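Local coordinates for endo-1,4-b-d-mannanase (Trichoderma reesei, PDB 1QNR), which catalyses the hydrolysis of internal beta-1,4-mannosidic linkages in mannans, as a glycoside hydrolase of family 5, at residues Y323-N328 / C334-H339; S48-V53 / W306-T311; C175-I180 / F226-Q231. All blocks are in the same frame, centred on the assembly; numbering follows the deposited sequence.

Contact 1 of 3, residues Y323-N328 / C334-H339. With NAG (2-acetamido-2-deoxy-beta-D-glucopyranose), chain I.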
loop_
_atom_site.group_PDB
_atom_site.type_symbol
_atom_site.label_atom_id
_atom_site.label_comp_id
_atom_site.label_asym_id
_atom_site.label_seq_id
_atom_site.Cartn_x
_atom_site.Cartn_y
_atom_site.Cartn_z
ATOM N N TYR A 323 -14.659 -2.936 7.135
ATOM C CA TYR A 323 -14.352 -1.612 6.608
ATOM C C TYR A 323 -14.656 -1.531 5.126
ATOM O O TYR A 323 -14.411 -0.459 4.478
ATOM C CB TYR A 323 -12.797 -1.478 6.792
ATOM C CG TYR A 323 -12.329 -1.420 8.254
ATOM C CD1 TYR A 323 -12.671 -0.349 9.065
ATOM C CD2 TYR A 323 -11.500 -2.424 8.708
ATOM C CE1 TYR A 323 -12.182 -0.257 10.408
ATOM C CE2 TYR A 323 -10.977 -2.331 10.034
ATOM C CZ TYR A 323 -11.375 -1.270 10.831
ATOM O OH TYR A 323 -10.850 -1.203 12.126
ATOM N N THR A 324 -15.188 -2.560 4.495
ATOM C CA THR A 324 -15.503 -2.480 3.054
ATOM C C THR A 324 -16.575 -1.449 2.742
ATOM O O THR A 324 -17.637 -1.324 3.408
ATOM C CB THR A 324 -15.960 -3.891 2.601
ATOM O OG1 THR A 324 -14.862 -4.791 2.648
ATOM C CG2 THR A 324 -16.549 -3.844 1.181
ATOM N N VAL A 325 -16.293 -0.616 1.699
ATOM C CA VAL A 325 -17.253 0.351 1.130
ATOM C C VAL A 325 -17.656 -0.263 -0.200
ATOM O O VAL A 325 -16.857 -0.363 -1.147
ATOM C CB VAL A 325 -16.634 1.752 0.966
ATOM C CG1 VAL A 325 -17.654 2.683 0.263
ATOM C CG2 VAL A 325 -16.135 2.334 2.296
ATOM N N TRP A 326 -18.881 -0.792 -0.314
ATOM C CA TRP A 326 -19.338 -1.516 -1.508
ATOM C C TRP A 326 -19.685 -0.560 -2.650
ATOM O O TRP A 326 -20.406 0.466 -2.417
ATOM C CB TRP A 326 -20.590 -2.353 -1.172
ATOM C CG TRP A 326 -20.318 -3.509 -0.203
ATOM C CD1 TRP A 326 -20.575 -3.507 1.182
ATOM C CD2 TRP A 326 -19.730 -4.776 -0.555
ATOM N NE1 TRP A 326 -20.122 -4.716 1.662
ATOM C CE2 TRP A 326 -19.604 -5.482 0.647
ATOM C CE3 TRP A 326 -19.236 -5.351 -1.722
ATOM C CZ2 TRP A 326 -19.073 -6.777 0.677
ATOM C CZ3 TRP A 326 -18.668 -6.639 -1.699
ATOM C CH2 TRP A 326 -18.611 -7.351 -0.462
ATOM N N TYR A 327 -19.226 -0.858 -3.873
ATOM C CA TYR A 327 -19.547 0.061 -5.008
ATOM C C TYR A 327 -21.074 0.229 -5.145
ATOM O O TYR A 327 -21.897 -0.703 -5.002
ATOM C CB TYR A 327 -19.059 -0.625 -6.302
ATOM C CG TYR A 327 -19.393 0.158 -7.575
ATOM C CD1 TYR A 327 -18.984 1.482 -7.769
ATOM C CD2 TYR A 327 -20.204 -0.487 -8.535
ATOM C CE1 TYR A 327 -19.358 2.142 -8.918
ATOM C CE2 TYR A 327 -20.600 0.230 -9.657
ATOM C CZ TYR A 327 -20.139 1.503 -9.841
ATOM O OH TYR A 327 -20.508 2.169 -10.997
ATOM N N ASN A 328 -21.480 1.490 -5.396
ATOM C CA ASN A 328 -22.875 1.877 -5.660
ATOM C C ASN A 328 -23.748 1.917 -4.411
ATOM O O ASN A 328 -24.963 2.245 -4.521
ATOM C CB ASN A 328 -23.567 0.945 -6.704
ATOM C CG ASN A 328 -23.781 1.704 -7.956
ATOM O OD1 ASN A 328 -23.389 2.812 -8.267
ATOM N ND2 ASN A 328 -24.533 1.025 -8.897
ATOM N N CYS A 334 -21.465 8.641 -0.117
ATOM C CA CYS A 334 -20.911 9.517 0.921
ATOM C C CYS A 334 -19.365 9.703 0.912
ATOM O O CYS A 334 -18.865 10.826 1.041
ATOM C CB CYS A 334 -21.287 9.000 2.297
ATOM S SG CYS A 334 -20.653 9.932 3.705
ATOM N N LEU A 335 -18.669 8.572 0.715
ATOM C CA LEU A 335 -17.199 8.566 0.868
ATOM C C LEU A 335 -16.405 8.493 -0.403
ATOM O O LEU A 335 -15.158 8.583 -0.399
ATOM C CB LEU A 335 -16.843 7.314 1.767
ATOM C CG LEU A 335 -17.362 7.449 3.206
ATOM C CD1 LEU A 335 -17.092 6.156 4.002
ATOM C CD2 LEU A 335 -16.788 8.676 3.932
ATOM N N VAL A 336 -17.066 8.248 -1.561
ATOM C CA VAL A 336 -16.443 8.191 -2.867
ATOM C C VAL A 336 -16.994 9.297 -3.786
ATOM O O VAL A 336 -16.243 10.247 -4.052
ATOM C CB VAL A 336 -16.554 6.774 -3.526
ATOM C CG1 VAL A 336 -15.704 6.750 -4.791
ATOM C CG2 VAL A 336 -16.088 5.712 -2.531
ATOM N N LYS A 337 -18.239 9.178 -4.265
ATOM C CA LYS A 337 -18.725 10.231 -5.215
ATOM C C LYS A 337 -18.708 11.591 -4.518
ATOM O O LYS A 337 -18.182 12.490 -5.268
ATOM C CB LYS A 337 -20.145 9.822 -5.657
ATOM C CG LYS A 337 -20.677 10.829 -6.681
ATOM C CD LYS A 337 -21.966 10.486 -7.383
ATOM C CE LYS A 337 -22.796 11.777 -7.583
ATOM N NZ LYS A 337 -22.123 12.722 -8.518
ATOM N N ASN A 338 -19.139 11.837 -3.310
ATOM C CA ASN A 338 -19.146 13.221 -2.752
ATOM C C ASN A 338 -17.728 13.694 -2.557
ATOM O O ASN A 338 -17.440 14.914 -2.708
ATOM C CB ASN A 338 -19.914 13.358 -1.434
ATOM C CG ASN A 338 -21.448 13.166 -1.525
ATOM O OD1 ASN A 338 -22.120 12.985 -0.449
ATOM N ND2 ASN A 338 -21.925 13.051 -2.729
ATOM N N HIS A 339 -16.757 12.814 -2.210
ATOM C CA HIS A 339 -15.372 13.257 -2.004
ATOM C C HIS A 339 -14.686 13.566 -3.298
ATOM O O HIS A 339 -14.067 14.677 -3.435
ATOM C CB HIS A 339 -14.623 12.100 -1.280
ATOM C CG HIS A 339 -13.214 12.461 -0.918
ATOM N ND1 HIS A 339 -12.833 13.696 -0.350
ATOM C CD2 HIS A 339 -12.065 11.724 -0.988
ATOM C CE1 HIS A 339 -11.530 13.670 -0.106
ATOM N NE2 HIS A 339 -11.009 12.472 -0.461
HETATM C C1 NAG I . -24.979 1.338 -10.421
HETATM C C2 NAG I . -25.285 0.154 -11.315
HETATM C C3 NAG I . -25.822 0.650 -12.628
HETATM C C4 NAG I . -26.948 1.651 -12.313
HETATM C C5 NAG I . -26.622 2.766 -11.324
HETATM C C6 NAG I . -27.878 3.503 -10.876
HETATM C C7 NAG I . -23.999 -1.901 -10.981
HETATM C C8 NAG I . -22.676 -2.603 -11.142
HETATM N N2 NAG I . -24.023 -0.647 -11.480
HETATM O O3 NAG I . -26.348 -0.576 -13.219
HETATM O O4 NAG I . -27.337 2.327 -13.551
HETATM O O5 NAG I . -26.127 2.183 -10.098
HETATM O O6 NAG I . -27.478 4.692 -10.249
HETATM O O7 NAG I . -24.884 -2.424 -10.467
#

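Contact 2 of 3, residues S48-V53 / W306-T311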
loop_
_atom_site.group_PDB
_atom_site.type_symbol
_atom_site.label_atom_id
_atom_site.label_comp_id
_atom_site.label_asym_id
_atom_site.label_seq_id
_atom_site.Cartn_x
_atom_site.Cartn_y
_atom_site.Cartn_z
ATOM N N SER A 48 -15.874 6.036 -11.107
ATOM C CA SER A 48 -16.107 6.793 -9.874
ATOM C C SER A 48 -15.161 7.990 -9.743
ATOM O O SER A 48 -15.389 8.837 -8.861
ATOM C CB SER A 48 -15.840 5.819 -8.676
ATOM O OG SER A 48 -16.802 4.784 -8.589
ATOM N N GLY A 49 -14.125 8.073 -10.555
ATOM C CA GLY A 49 -13.199 9.213 -10.496
ATOM C C GLY A 49 -11.933 9.000 -9.688
ATOM O O GLY A 49 -11.200 9.967 -9.474
ATOM N N LEU A 50 -11.735 7.758 -9.190
ATOM C CA LEU A 50 -10.520 7.445 -8.438
ATOM C C LEU A 50 -9.379 7.231 -9.438
ATOM O O LEU A 50 -9.584 6.661 -10.544
ATOM C CB LEU A 50 -10.779 6.175 -7.595
ATOM C CG LEU A 50 -11.880 6.348 -6.519
ATOM C CD1 LEU A 50 -12.089 5.002 -5.797
ATOM C CD2 LEU A 50 -11.571 7.439 -5.511
ATOM N N LYS A 51 -8.177 7.577 -9.001
ATOM C CA LYS A 51 -7.036 7.543 -9.985
ATOM C C LYS A 51 -5.992 6.515 -9.620
ATOM O O LYS A 51 -5.129 6.135 -10.490
ATOM C CB LYS A 51 -6.318 8.931 -9.997
ATOM C CG LYS A 51 -7.172 9.983 -10.787
ATOM C CD LYS A 51 -6.328 11.305 -10.893
ATOM C CE LYS A 51 -7.135 12.302 -11.770
ATOM N NZ LYS A 51 -6.357 13.623 -11.946
ATOM N N VAL A 52 -5.972 5.977 -8.394
ATOM C CA VAL A 52 -4.885 5.103 -7.874
ATOM C C VAL A 52 -5.495 3.945 -7.076
ATOM O O VAL A 52 -6.458 4.168 -6.299
ATOM C CB VAL A 52 -3.931 5.918 -6.957
ATOM C CG1 VAL A 52 -2.702 5.019 -6.601
ATOM C CG2 VAL A 52 -3.400 7.196 -7.624
ATOM N N VAL A 53 -4.966 2.740 -7.295
ATOM C CA VAL A 53 -5.432 1.528 -6.602
ATOM C C VAL A 53 -4.200 0.874 -5.947
ATOM O O VAL A 53 -3.153 0.705 -6.596
ATOM C CB VAL A 53 -6.100 0.486 -7.564
ATOM C CG1 VAL A 53 -6.747 -0.657 -6.755
ATOM C CG2 VAL A 53 -7.148 1.161 -8.408
ATOM N N TRP A 306 -9.565 2.301 3.086
ATOM C CA TRP A 306 -9.597 0.833 3.162
ATOM C C TRP A 306 -11.037 0.418 3.382
ATOM O O TRP A 306 -11.608 0.792 4.473
ATOM C CB TRP A 306 -8.671 0.324 4.326
ATOM C CG TRP A 306 -8.684 -1.194 4.369
ATOM C CD1 TRP A 306 -9.614 -2.003 4.974
ATOM C CD2 TRP A 306 -7.706 -2.090 3.793
ATOM N NE1 TRP A 306 -9.295 -3.332 4.782
ATOM C CE2 TRP A 306 -8.098 -3.422 4.064
ATOM C CE3 TRP A 306 -6.508 -1.870 3.079
ATOM C CZ2 TRP A 306 -7.405 -4.529 3.629
ATOM C CZ3 TRP A 306 -5.744 -3.000 2.697
ATOM C CH2 TRP A 306 -6.182 -4.322 2.945
ATOM N N GLN A 307 -11.789 -0.210 2.447
ATOM C CA GLN A 307 -11.259 -0.730 1.181
ATOM C C GLN A 307 -12.430 -0.874 0.192
ATOM O O GLN A 307 -13.620 -0.848 0.575
ATOM C CB GLN A 307 -10.644 -2.134 1.366
ATOM C CG GLN A 307 -11.650 -3.232 1.870
ATOM C CD GLN A 307 -11.062 -4.651 1.807
ATOM O OE1 GLN A 307 -10.262 -5.045 0.971
ATOM N NE2 GLN A 307 -11.531 -5.533 2.752
ATOM N N TRP A 308 -12.089 -1.026 -1.120
ATOM C CA TRP A 308 -13.124 -1.289 -2.123
ATOM C C TRP A 308 -13.797 -2.646 -1.962
ATOM O O TRP A 308 -13.099 -3.636 -1.693
ATOM C CB TRP A 308 -12.400 -1.261 -3.529
ATOM C CG TRP A 308 -13.334 -1.157 -4.731
ATOM C CD1 TRP A 308 -13.813 -2.158 -5.499
ATOM C CD2 TRP A 308 -13.962 0.071 -5.154
ATOM N NE1 TRP A 308 -14.664 -1.616 -6.491
ATOM C CE2 TRP A 308 -14.805 -0.239 -6.246
ATOM C CE3 TRP A 308 -13.831 1.422 -4.728
ATOM C CZ2 TRP A 308 -15.552 0.733 -6.957
ATOM C CZ3 TRP A 308 -14.581 2.390 -5.435
ATOM C CH2 TRP A 308 -15.444 2.024 -6.532
ATOM N N GLY A 309 -15.127 -2.676 -2.147
ATOM C CA GLY A 309 -15.867 -3.963 -2.271
ATOM C C GLY A 309 -16.647 -3.937 -3.599
ATOM O O GLY A 309 -17.083 -2.855 -4.001
ATOM N N ASP A 310 -16.681 -5.108 -4.240
ATOM C CA ASP A 310 -17.439 -5.128 -5.520
ATOM C C ASP A 310 -18.025 -6.523 -5.734
ATOM O O ASP A 310 -17.837 -7.456 -4.914
ATOM C CB ASP A 310 -16.478 -4.753 -6.691
ATOM C CG ASP A 310 -17.193 -3.916 -7.753
ATOM O OD1 ASP A 310 -18.401 -4.164 -8.077
ATOM O OD2 ASP A 310 -16.513 -3.001 -8.319
ATOM N N THR A 311 -18.828 -6.683 -6.788
ATOM C CA THR A 311 -19.458 -7.954 -7.111
ATOM C C THR A 311 -19.319 -8.253 -8.590
ATOM O O THR A 311 -18.972 -7.310 -9.391
ATOM C CB THR A 311 -20.971 -7.950 -6.727
ATOM O OG1 THR A 311 -21.702 -7.041 -7.579
ATOM C CG2 THR A 311 -21.177 -7.585 -5.261
#

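Contact 3 of 3, residues C175-I180 / F226-Q231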
loop_
_atom_site.group_PDB
_atom_site.type_symbol
_atom_site.label_atom_id
_atom_site.label_comp_id
_atom_site.label_asym_id
_atom_site.label_seq_id
_atom_site.Cartn_x
_atom_site.Cartn_y
_atom_site.Cartn_z
ATOM N N CYS A 175 12.189 -3.006 18.761
ATOM C CA CYS A 175 13.526 -2.797 18.233
ATOM C C CYS A 175 13.939 -1.347 18.281
ATOM O O CYS A 175 13.147 -0.379 18.339
ATOM C CB CYS A 175 13.552 -3.173 16.715
ATOM S SG CYS A 175 12.931 -4.847 16.366
ATOM N N SER A 176 15.290 -1.151 18.224
ATOM C CA SER A 176 15.764 0.206 17.948
ATOM C C SER A 176 15.103 0.646 16.589
ATOM O O SER A 176 15.093 -0.183 15.648
ATOM C CB SER A 176 17.263 0.147 17.716
ATOM O OG SER A 176 17.833 1.307 17.138
ATOM N N THR A 177 14.781 1.922 16.497
ATOM C CA THR A 177 14.191 2.400 15.231
ATOM C C THR A 177 15.195 2.449 14.074
ATOM O O THR A 177 14.830 2.492 12.862
ATOM C CB THR A 177 13.566 3.800 15.401
ATOM O OG1 THR A 177 14.631 4.735 15.706
ATOM C CG2 THR A 177 12.455 3.860 16.451
ATOM N N ASP A 178 16.498 2.268 14.357
ATOM C CA ASP A 178 17.534 2.279 13.298
ATOM C C ASP A 178 17.481 0.967 12.509
ATOM O O ASP A 178 18.071 0.929 11.391
ATOM C CB ASP A 178 18.955 2.443 13.933
ATOM C CG ASP A 178 20.018 2.699 12.879
ATOM O OD1 ASP A 178 19.887 3.658 12.114
ATOM O OD2 ASP A 178 20.998 1.902 12.892
ATOM N N VAL A 179 16.908 -0.131 13.017
ATOM C CA VAL A 179 16.898 -1.365 12.186
ATOM C C VAL A 179 16.041 -1.111 10.929
ATOM O O VAL A 179 16.582 -1.369 9.811
ATOM C CB VAL A 179 16.303 -2.519 12.974
ATOM C CG1 VAL A 179 16.122 -3.826 12.189
ATOM C CG2 VAL A 179 17.131 -2.838 14.255
ATOM N N ILE A 180 14.849 -0.583 11.055
ATOM C CA ILE A 180 14.075 -0.261 9.816
ATOM C C ILE A 180 14.675 0.878 9.079
ATOM O O ILE A 180 14.667 0.857 7.811
ATOM C CB ILE A 180 12.555 -0.051 10.149
ATOM C CG1 ILE A 180 11.950 -1.450 10.397
ATOM C CG2 ILE A 180 11.874 0.726 8.979
ATOM C CD1 ILE A 180 10.515 -1.479 10.952
ATOM N N PHE A 226 8.791 8.014 12.251
ATOM C CA PHE A 226 8.274 8.587 10.992
ATOM C C PHE A 226 9.146 9.654 10.384
ATOM O O PHE A 226 9.445 9.614 9.152
ATOM C CB PHE A 226 6.845 9.160 11.196
ATOM C CG PHE A 226 6.196 9.580 9.906
ATOM C CD1 PHE A 226 5.756 8.594 9.014
ATOM C CD2 PHE A 226 5.995 10.925 9.612
ATOM C CE1 PHE A 226 5.094 8.969 7.846
ATOM C CE2 PHE A 226 5.358 11.284 8.397
ATOM C CZ PHE A 226 4.931 10.294 7.483
ATOM N N ALA A 227 9.599 10.614 11.219
ATOM C CA ALA A 227 10.471 11.677 10.688
ATOM C C ALA A 227 11.814 11.169 10.167
ATOM O O ALA A 227 12.310 11.646 9.113
ATOM C CB ALA A 227 10.639 12.794 11.717
ATOM N N LYS A 228 12.411 10.189 10.832
ATOM C CA LYS A 228 13.669 9.601 10.370
ATOM C C LYS A 228 13.460 8.863 9.028
ATOM O O LYS A 228 14.262 8.936 8.086
ATOM C CB LYS A 228 14.304 8.621 11.379
ATOM C CG LYS A 228 14.954 9.408 12.548
ATOM C CD LYS A 228 15.730 8.432 13.441
ATOM C CE LYS A 228 16.368 9.268 14.572
ATOM N NZ LYS A 228 17.304 8.403 15.380
ATOM N N ASN A 229 12.335 8.127 8.888
ATOM C CA ASN A 229 12.105 7.367 7.683
ATOM C C ASN A 229 11.872 8.287 6.476
ATOM O O ASN A 229 12.436 7.996 5.370
ATOM C CB ASN A 229 10.922 6.392 7.834
ATOM C CG ASN A 229 11.159 5.279 8.816
ATOM O OD1 ASN A 229 12.308 4.844 9.043
ATOM N ND2 ASN A 229 10.089 4.696 9.439
ATOM N N VAL A 230 11.047 9.352 6.681
ATOM C CA VAL A 230 10.758 10.132 5.446
ATOM C C VAL A 230 11.944 10.988 5.006
ATOM O O VAL A 230 11.889 11.482 3.878
ATOM C CB VAL A 230 9.539 11.052 5.638
ATOM C CG1 VAL A 230 8.268 10.261 5.841
ATOM C CG2 VAL A 230 9.674 12.081 6.751
ATOM N N GLN A 231 13.010 11.113 5.752
ATOM C CA GLN A 231 14.227 11.804 5.365
ATOM C C GLN A 231 15.151 10.936 4.533
ATOM O O GLN A 231 16.114 11.456 3.935
ATOM C CB GLN A 231 15.012 12.320 6.626
ATOM C CG GLN A 231 14.188 13.467 7.164
ATOM C CD GLN A 231 14.415 13.945 8.569
ATOM O OE1 GLN A 231 13.467 14.590 9.083
ATOM N NE2 GLN A 231 15.552 13.641 9.155
HETATM O O HOH W 1 12.213 3.725 11.642
HETATM O O HOH W 2 17.224 5.578 15.001
#

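Contact 1 of 3, residues Y323-N328 / C334-H339
Val-325 spreads its two methyls over two neighbouring side chains of the helix: CG2 comes to 4.3 Å from Leu-335 CD1, while CG1 meets Val-336 CG2 at 4.4 Å. The touch is loose and purely apolar, with no hydrogen bond between the segments, and all three residues are buried. Leu-335 reaches the strand with its extended branch, CD1 lying trans to CA (chi2 175°). Phe-305 of strand 300-309 packs on both Val-325 and Val-336 and joins the cluster to the sheet. Farther out, backbone bonds to strand 300-309 fix Val-325 on the sheet, and the disulfide from Cys-334 to Cys-284 ties the helix to helix 283-295. At the surface end, Asn-328 ND2 is bonded to C1 of an N-linked NAG at 1.6 Å. The acetamido methyl of this sugar, C8, sits in the plane of the Tyr-327 ring at its edge, 3.8 Å from CE2, and His-44 stacks on the same ring. Strand 325-326 is not one of the eight barrel strands but a short parallel addition to strand 300-309 in the connection to helix 330-343, so the contact packs this excursion onto the last helix of the TIM barrel.

Contact 2 of 3, residues S48-V53 / W306-T311
Leu-50 and Trp-308 make the apolar part of this contact. CD1 of Leu-50 approaches the six-membered ring of the indole at a slant, 3.6 Å from Trp-308 CZ3 and 4.1 Å from Trp-308 CE3. The indole reaches across because Trp-308 CG is trans to its own backbone N (chi1 -165°). Thr-41 and Ile-45 of helix 35-47 and Thr-24 of strand 21-25 also touch it, so the ring is wedged between the sheet and a helix outside it.

At the ring edge a hydroxyl packs on carbon: Ser-48 OG lies in the indole plane, 3.7 Å from Trp-308 CH2, while hydrogen-bonded to His-44 O and Trp-332 NE1. In the TIM barrel strand 21-25 lies between strands 52-54 and 300-309; the turn into strand 52-54 meets Trp-308 of the last strand near the barrel's closure. Gly-49 ends helix 35-47 in a Schellman motif and turns the chain toward Leu-50.

Hydrogen bonds hold the far side of the indole. Trp-308 NE1 donates to Asp-310 OD2 at 2.9 Å and 159°, nearly in the ring plane but 32° out of the carboxylate plane. With the indole cut back to an alanine here, Leu-50 CD1 is likely to face a gap and Asp-310 OD2 to lose one donor. The same oxygen also bonds His-44 ND1, whereas Asp-310 OD1 receives Thr-311 N on its anti lone pair.

Contact 3 of 3, residues C175-I180 / F226-Q231
The amide of Asn-229 has the CG2 methyl of Ile-180 on one side of its plane and water 1 on the other. The methyl comes in obliquely and stops 4.1 Å from Asn-229 OD1. Ile-180 presents this branch because CG2 is trans to its backbone N. One turn back in the same helix, the Phe-226 ring carries Val-230 CG1 over one face, 3.7 Å above the plane and offset toward the rim, and meets His-261 edge-to-face.

Thr-177 provides the polar side of the contact through two waters. Water 1 donates both to Asn-229 OD1, at 2.8 Å, and to the carbonyl Thr-177 O, at 3.1 Å. Water 2 accepts from Lys-228 NZ at 2.9 Å and is hydrogen-bonded to Thr-177 OG1 at 2.8 Å. Lys-228 spans the distance with CD, CE and NZ in a fully extended chain. Its ammonium is 6.3 Å from Asp-178 OD1, too far for a salt bridge; that oxygen bonds Gln-182 NE2 instead.

Thr-177 stands at the start of helix 178-194, where Ser-176 OG accepts from Asp-178 N in a capping bond. The contact therefore joins the beginning of this helix to the short helix 226-230, two helical pieces of the TIM-barrel domain. With no direct hydrogen bond between the segments, its polar cohesion rests on the two bridging waters, each binding a different oxygen of Thr-177.

Contacts 1 and 2 are close neighbours, their centres about 8 Å apart, and share the sheet: Val-325 N lies 2.9 Å from Gln-307 O and Tyr-327 N 2.9 Å from Gly-309 O, which sets strand 325-326 parallel to strand 300-309. His-44 lies between the two contacts and has a partner in each. Contact 3 stands across the chain's centre, about 34 Å from contact 1 and 31 Å from contact 2 between centres, and its residues fall in sequence between the two segments of contact 2. The NAG of contact 1 is about 9 Å from the Trp-308 side chain; being N-linked, it marks the surface, not a substrate pocket.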